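Local coordinates for nuclear inclusion protein A (Tobacco vein mottling virus, PDB 3MMG), which probably acts as a 3C-type cysteine protease that cuts the viral polyprotein, at residues Arg31-Ile35 with Gly149-Pro154; Ile42-His46 with Gly165-Leu169. The protein carries 3 engineered substitutions. One frame throughout, in Å; residues are numbered along the deposited sequence.

Overall arrangement
From the N terminus, the chain first builds the antiparallel sheet that holds strands 28-37 and 40-43, and then the barrel that holds strands 154-157 and 163-171. Interaction 1 closes a long loop by bringing residues 149-154, just ahead of strand 154-157, back to strand 28-37. Interaction 2 closes another between residues 42-46 and strand 163-171. The two loops cross, because their segments alternate along the chain. Ile35 O, 2.8 Å from Ile42 N, links the N-terminal segments, and Ser153 O, 2.9 Å from His167 N, the C-terminal ones, which sets the contacts side by side, centres about 7 Å apart. Together they tie the two beta domains along the cleft that receives the bound peptide.

Interaction 1. Residues Arg31-Ile35 with Gly149-Pro154; sequences RLFGI and GQAGSP. Engineered in segment 149-154: Ala151 (natural residue Cys).
A single backbone hydrogen bond, from Phe33 N to Ala151 O, sits at the centre of a buried contact between an interior strand of the N-terminal sheet and the loop that leads into strand 154-157. The bond is 2.9 Å long and almost straight, at 176°, and the N-H meets the oxygen nearly end-on to its C=O. It is flanked by two weaker CA-H...O contacts, Gly149 CA to Arg31 O and Gly152 CA to Phe33 O, each 3.3 Å. Gly152 lies where a side chain would run into Phe33 O. The loop folds through a type II beta turn from Gln150 to Ser153. Gln150 O accepts both Ser153 N, at 3.1 Å, and Ser153 OG, at 2.7 Å, from the same face of its carbonyl plane, which fixes the serine side chain against the turn. In the chymotrypsin-like fold of this family, the loop carries the nucleophilic cysteine, here the engineered Ala151, and probably the oxyanion hole; Gly149 hydrogen-bonds the bound peptide through its backbone. Phe33 is the main side chain of the contact. With CG anti to the carbonyl carbon (chi1 -71°), its ring lies against the turn, Gln150 CA at its edge, while Ser153 OG and Gly149 O approach obliquely, the latter 3.3 Å from Phe33 CE1. On the other flank of the strand, Leu32 CD1 packs on Ala151 CB at 4.1 Å. Further along, Ile35 CD1 reaches Pro154 CB at the same distance of 4.1 Å, and Ile35 also touches Ile166 of strand 163-171.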
ATOM      1  N   ARG A  31       9.271  -7.755  -3.705  1.00 15.06           N
ATOM      2  CA  ARG A  31       8.235  -7.509  -4.723  1.00 16.79           C
ATOM      3  C   ARG A  31       6.910  -7.204  -4.033  1.00 15.69           C
ATOM      4  O   ARG A  31       6.340  -8.068  -3.369  1.00 17.28           O
ATOM      5  CB  ARG A  31       8.080  -8.723  -5.627  1.00 18.34           C
ATOM      6  CG  ARG A  31       9.333  -9.090  -6.392  1.00 23.43           C
ATOM      7  CD  ARG A  31       9.236  -8.698  -7.854  1.00 28.19           C
ATOM      8  NE  ARG A  31      10.087  -9.565  -8.647  1.00 31.50           N
ATOM      9  CZ  ARG A  31      10.022  -9.716  -9.967  1.00 31.84           C
ATOM     10  NH1 ARG A  31       9.150  -9.035 -10.706  1.00 32.77           N
ATOM     11  NH2 ARG A  31      10.857 -10.551 -10.553  1.00 34.18           N
ATOM     12  N   LEU A  32       6.452  -5.963  -4.176  1.00 14.09           N
ATOM     13  CA  LEU A  32       5.213  -5.488  -3.554  1.00 14.13           C
ATOM     14  C   LEU A  32       4.371  -4.727  -4.582  1.00 13.34           C
ATOM     15  O   LEU A  32       4.750  -4.618  -5.758  1.00 12.33           O
ATOM     16  CB  LEU A  32       5.529  -4.573  -2.346  1.00 14.30           C
ATOM     17  CG  LEU A  32       6.488  -4.948  -1.210  1.00 18.61           C
ATOM     18  CD1 LEU A  32       6.173  -4.112   0.034  1.00 19.88           C
ATOM     19  CD2 LEU A  32       6.401  -6.390  -0.851  1.00 21.59           C
ATOM     20  N   PHE A  33       3.223  -4.225  -4.134  1.00 11.56           N
ATOM     21  CA  PHE A  33       2.405  -3.312  -4.938  1.00 11.41           C
ATOM     22  C   PHE A  33       2.485  -1.917  -4.340  1.00 11.68           C
ATOM     23  O   PHE A  33       2.847  -1.753  -3.152  1.00 11.26           O
ATOM     24  CB  PHE A  33       0.958  -3.795  -4.954  1.00 11.58           C
ATOM     25  CG  PHE A  33       0.749  -5.046  -5.763  1.00 12.73           C
ATOM     26  CD1 PHE A  33       0.942  -6.304  -5.200  1.00 14.62           C
ATOM     27  CD2 PHE A  33       0.395  -4.944  -7.107  1.00 12.71           C
ATOM     28  CE1 PHE A  33       0.769  -7.475  -5.955  1.00 13.63           C
ATOM     29  CE2 PHE A  33       0.211  -6.105  -7.870  1.00 14.06           C
ATOM     30  CZ  PHE A  33       0.391  -7.370  -7.283  1.00 13.61           C
ATOM     31  N   GLY A  34       2.146  -0.926  -5.156  1.00 12.06           N
ATOM     32  CA  GLY A  34       2.009   0.449  -4.699  1.00 10.92           C
ATOM     33  C   GLY A  34       0.814   1.131  -5.344  1.00 11.22           C
ATOM     34  O   GLY A  34       0.133   0.550  -6.210  1.00 10.40           O
ATOM     35  N   ILE A  35       0.557   2.361  -4.913  1.00  9.61           N
ATOM     36  CA  ILE A  35      -0.505   3.197  -5.477  1.00 10.39           C
ATOM     37  C   ILE A  35       0.089   4.499  -6.026  1.00  9.58           C
ATOM     38  O   ILE A  35       0.720   5.231  -5.287  1.00 11.21           O
ATOM     39  CB  ILE A  35      -1.550   3.565  -4.391  1.00  9.18           C
ATOM     40  CG1 ILE A  35      -2.100   2.302  -3.725  1.00 10.35           C
ATOM     41  CG2 ILE A  35      -2.711   4.419  -5.007  1.00 13.14           C
ATOM     42  CD1 ILE A  35      -2.937   2.560  -2.457  1.00 11.21           C
ATOM     43  N   GLY A 149       4.015 -11.057  -1.528  1.00 18.49           N
ATOM     44  CA  GLY A 149       4.018 -10.346  -2.789  1.00 16.72           C
ATOM     45  C   GLY A 149       2.875  -9.350  -2.872  1.00 15.61           C
ATOM     46  O   GLY A 149       2.919  -8.432  -3.679  1.00 14.92           O
ATOM     47  N   GLN A 150       1.844  -9.537  -2.051  1.00 13.85           N
ATOM     48  CA  GLN A 150       0.642  -8.707  -2.169  1.00 13.32           C
ATOM     49  C   GLN A 150       0.584  -7.536  -1.195  1.00 12.27           C
ATOM     50  O   GLN A 150      -0.391  -6.754  -1.191  1.00 10.82           O
ATOM     51  CB  GLN A 150      -0.611  -9.585  -2.041  1.00 13.80           C
ATOM     52  CG  GLN A 150      -0.873 -10.441  -3.282  1.00 16.01           C
ATOM     53  CD  GLN A 150      -2.175 -11.184  -3.168  1.00 18.36           C
ATOM     54  OE1 GLN A 150      -2.223 -12.268  -2.606  1.00 21.19           O
ATOM     55  NE2 GLN A 150      -3.254 -10.580  -3.678  1.00 19.51           N
ATOM     56  N   ALA A 151       1.614  -7.396  -0.360  1.00 10.94           N
ATOM     57  CA  ALA A 151       1.684  -6.183   0.478  1.00 10.57           C
ATOM     58  C   ALA A 151       1.638  -4.952  -0.438  1.00  9.86           C
ATOM     59  O   ALA A 151       2.192  -4.959  -1.558  1.00 10.55           O
ATOM     60  CB  ALA A 151       2.904  -6.170   1.376  1.00 10.15           C
ATOM     61  N   GLY A 152       0.942  -3.923   0.018  1.00  9.33           N
ATOM     62  CA  GLY A 152       0.794  -2.686  -0.761  1.00  9.42           C
ATOM     63  C   GLY A 152      -0.477  -2.618  -1.574  1.00  9.59           C
ATOM     64  O   GLY A 152      -0.829  -1.536  -2.087  1.00 10.49           O
ATOM     65  N   SER A 153      -1.181  -3.750  -1.691  1.00  9.42           N
ATOM     66  CA  SER A 153      -2.463  -3.806  -2.400  1.00  9.45           C
ATOM     67  C   SER A 153      -3.500  -2.996  -1.638  1.00  9.00           C
ATOM     68  O   SER A 153      -3.650  -3.169  -0.412  1.00  9.30           O
ATOM     69  CB  SER A 153      -2.933  -5.254  -2.594  1.00  9.70           C
ATOM     70  OG  SER A 153      -1.943  -6.026  -3.288  1.00 10.77           O
ATOM     71  N   PRO A 154      -4.207  -2.093  -2.330  1.00  9.54           N
ATOM     72  CA  PRO A 154      -5.245  -1.333  -1.619  1.00  8.85           C
ATOM     73  C   PRO A 154      -6.402  -2.179  -1.087  1.00  9.00           C
ATOM     74  O   PRO A 154      -6.850  -3.127  -1.740  1.00  8.97           O
ATOM     75  CB  PRO A 154      -5.770  -0.343  -2.668  1.00  9.81           C
ATOM     76  CG  PRO A 154      -5.389  -0.922  -3.990  1.00  9.86           C
ATOM     77  CD  PRO A 154      -4.099  -1.705  -3.752  1.00  9.08           C
TER

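Interaction 2. Residues Ile42-His46 with Gly165-Leu169; sequences IANQH and GIHSL
The Asn44 amide and the backbone carbonyl of His167 supply the polar part of this contact, in which the loop following strand 40-43 meets strand 163-171 of the barrel at the buried interface between the two domains. Asn44 ND2 donates to His167 O over 3.1 Å with an angle of 151° at the hydrogen. The approach is skewed, since the donor sits 29° from the carbonyl plane and the acceptor also lies somewhat out of the amide plane. With CG beside its own backbone N (chi1 -61°), the asparagine points its amide at the strand. The nonpolar part belongs to Ile166, whose side chain and that of Asn44 pass each other in opposite directions. Ile166 CD1 lies over one face of the amide, 3.7 Å from Asn44 ND2, and also touches Ala43 C. Looser approaches complete the contact: Ser168 CB stands 3.9 Å from Asn44 ND2, and His46 CE1 stands 3.8 Å from Ser168 O. Near this end the strand has a classic beta bulge, Ser168 and Leu169 both facing Tyr178, and the bound peptide pairs with Leu169 and hydrogen-bonds to His46 NE2 and His167 NE2. In 3C-type proteases of this family the cysteine works with a histidine and an aspartate, probably His46 and Asp81 here. Asp81 OD2 hydrogen-bonds to His46 ND1, Asn44 ND2 and Ser168 OG alike, which suggests that Asn44, held also by a single bond to His167 O, and Ser168 act as second-shell groups that set the orientation of this carboxylate toward His46.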
ATOM      1  N   ILE A  42       2.795   5.568  -3.370  1.00  9.71           N
ATOM      2  CA  ILE A  42       2.462   5.274  -1.975  1.00  9.94           C
ATOM      3  C   ILE A  42       2.755   3.794  -1.802  1.00  9.87           C
ATOM      4  O   ILE A  42       2.294   2.956  -2.607  1.00 10.82           O
ATOM      5  CB  ILE A  42       0.972   5.543  -1.715  1.00 10.07           C
ATOM      6  CG1 ILE A  42       0.620   7.048  -1.860  1.00 11.37           C
ATOM      7  CG2 ILE A  42       0.544   4.969  -0.363  1.00 11.62           C
ATOM      8  CD1 ILE A  42      -0.825   7.293  -2.298  1.00 13.45           C
ATOM      9  N   ALA A  43       3.543   3.455  -0.788  1.00  9.69           N
ATOM     10  CA  ALA A  43       3.949   2.069  -0.606  1.00  9.25           C
ATOM     11  C   ALA A  43       4.063   1.740   0.877  1.00  9.85           C
ATOM     12  O   ALA A  43       3.927   2.619   1.719  1.00 10.35           O
ATOM     13  CB  ALA A  43       5.289   1.810  -1.318  1.00 10.71           C
ATOM     14  N   ASN A  44       4.321   0.474   1.188  1.00  9.65           N
ATOM     15  CA  ASN A  44       4.688   0.110   2.569  1.00 11.26           C
ATOM     16  C   ASN A  44       6.090   0.625   2.900  1.00 11.25           C
ATOM     17  O   ASN A  44       6.976   0.569   2.053  1.00 11.90           O
ATOM     18  CB  ASN A  44       4.715  -1.402   2.750  1.00 10.96           C
ATOM     19  CG  ASN A  44       3.370  -2.054   2.494  1.00 13.79           C
ATOM     20  OD1 ASN A  44       3.101  -2.489   1.383  1.00 15.19           O
ATOM     21  ND2 ASN A  44       2.505  -2.078   3.508  1.00 12.82           N
ATOM     22  N   GLN A  45       6.308   1.102   4.131  1.00 12.23           N
ATOM     23  CA  GLN A  45       7.708   1.350   4.585  1.00 11.93           C
ATOM     24  C   GLN A  45       8.614   0.138   4.433  1.00 12.33           C
ATOM     25  O   GLN A  45       9.795   0.284   4.077  1.00 13.51           O
ATOM     26  CB  GLN A  45       7.774   1.831   6.041  1.00 10.75           C
ATOM     27  CG  GLN A  45       7.304   3.265   6.200  1.00 13.12           C
ATOM     28  CD  GLN A  45       7.429   3.754   7.617  1.00 14.64           C
ATOM     29  OE1 GLN A  45       8.146   3.168   8.405  1.00 18.88           O
ATOM     30  NE2 GLN A  45       6.736   4.835   7.942  1.00 17.22           N
ATOM     31  N   HIS A  46       8.069  -1.053   4.641  1.00 12.77           N
ATOM     32  CA  HIS A  46       8.873  -2.271   4.604  1.00 13.22           C
ATOM     33  C   HIS A  46       9.405  -2.669   3.222  1.00 14.16           C
ATOM     34  O   HIS A  46      10.231  -3.580   3.109  1.00 15.46           O
ATOM     35  CB  HIS A  46       8.183  -3.430   5.313  1.00 13.35           C
ATOM     36  CG  HIS A  46       7.158  -4.164   4.500  1.00 12.50           C
ATOM     37  ND1 HIS A  46       5.805  -3.944   4.654  1.00 13.43           N
ATOM     38  CD2 HIS A  46       7.275  -5.190   3.618  1.00 14.11           C
ATOM     39  CE1 HIS A  46       5.134  -4.776   3.872  1.00 15.21           C
ATOM     40  NE2 HIS A  46       6.001  -5.550   3.238  1.00 13.86           N
ATOM     41  N   GLY A 165      -6.682   1.599   3.216  1.00  8.77           N
ATOM     42  CA  GLY A 165      -5.414   1.082   3.739  1.00  8.13           C
ATOM     43  C   GLY A 165      -4.720   0.302   2.651  1.00  8.82           C
ATOM     44  O   GLY A 165      -5.240   0.165   1.540  1.00  8.10           O
ATOM     45  N   ILE A 166      -3.552  -0.224   2.983  1.00  8.30           N
ATOM     46  CA  ILE A 166      -2.837  -1.136   2.089  1.00  8.68           C
ATOM     47  C   ILE A 166      -2.392  -2.377   2.847  1.00  8.86           C
ATOM     48  O   ILE A 166      -2.122  -2.314   4.059  1.00  7.68           O
ATOM     49  CB  ILE A 166      -1.617  -0.463   1.408  1.00  9.88           C
ATOM     50  CG1 ILE A 166      -0.688   0.199   2.431  1.00 10.71           C
ATOM     51  CG2 ILE A 166      -2.119   0.532   0.349  1.00 10.59           C
ATOM     52  CD1 ILE A 166       0.682   0.631   1.855  1.00  8.70           C
ATOM     53  N   HIS A 167      -2.357  -3.511   2.151  1.00  8.39           N
ATOM     54  CA  HIS A 167      -2.042  -4.760   2.854  1.00  8.98           C
ATOM     55  C   HIS A 167      -0.623  -4.720   3.457  1.00  9.67           C
ATOM     56  O   HIS A 167       0.258  -4.130   2.861  1.00  9.93           O
ATOM     57  CB  HIS A 167      -2.224  -5.974   1.945  1.00  8.70           C
ATOM     58  CG  HIS A 167      -1.879  -7.256   2.638  1.00  9.12           C
ATOM     59  ND1 HIS A 167      -2.575  -7.700   3.747  1.00  9.37           N
ATOM     60  CD2 HIS A 167      -0.929  -8.186   2.384  1.00 11.81           C
ATOM     61  CE1 HIS A 167      -2.059  -8.850   4.151  1.00 11.53           C
ATOM     62  NE2 HIS A 167      -1.044  -9.157   3.352  1.00 11.31           N
ATOM     63  N   SER A 168      -0.404  -5.349   4.624  1.00 10.47           N
ATOM     64  CA  SER A 168       0.891  -5.230   5.293  1.00 10.74           C
ATOM     65  C   SER A 168       1.448  -6.525   5.907  1.00 11.64           C
ATOM     66  O   SER A 168       2.544  -6.929   5.560  1.00 11.12           O
ATOM     67  CB  SER A 168       0.848  -4.120   6.359  1.00 11.98           C
ATOM     68  OG  SER A 168       2.087  -4.042   7.064  1.00 14.71           O
ATOM     69  N   LEU A 169       0.682  -7.146   6.805  1.00 12.66           N
ATOM     70  CA  LEU A 169       1.181  -8.196   7.704  1.00 14.11           C
ATOM     71  C   LEU A 169       0.392  -9.450   7.572  1.00 15.12           C
ATOM     72  O   LEU A 169      -0.785  -9.429   7.212  1.00 14.35           O
ATOM     73  CB  LEU A 169       1.010  -7.801   9.180  1.00 15.41           C
ATOM     74  CG  LEU A 169       1.646  -6.605   9.847  1.00 17.15           C
ATOM     75  CD1 LEU A 169       1.130  -6.550  11.276  1.00 15.78           C
ATOM     76  CD2 LEU A 169       3.177  -6.763   9.806  1.00 16.24           C
TER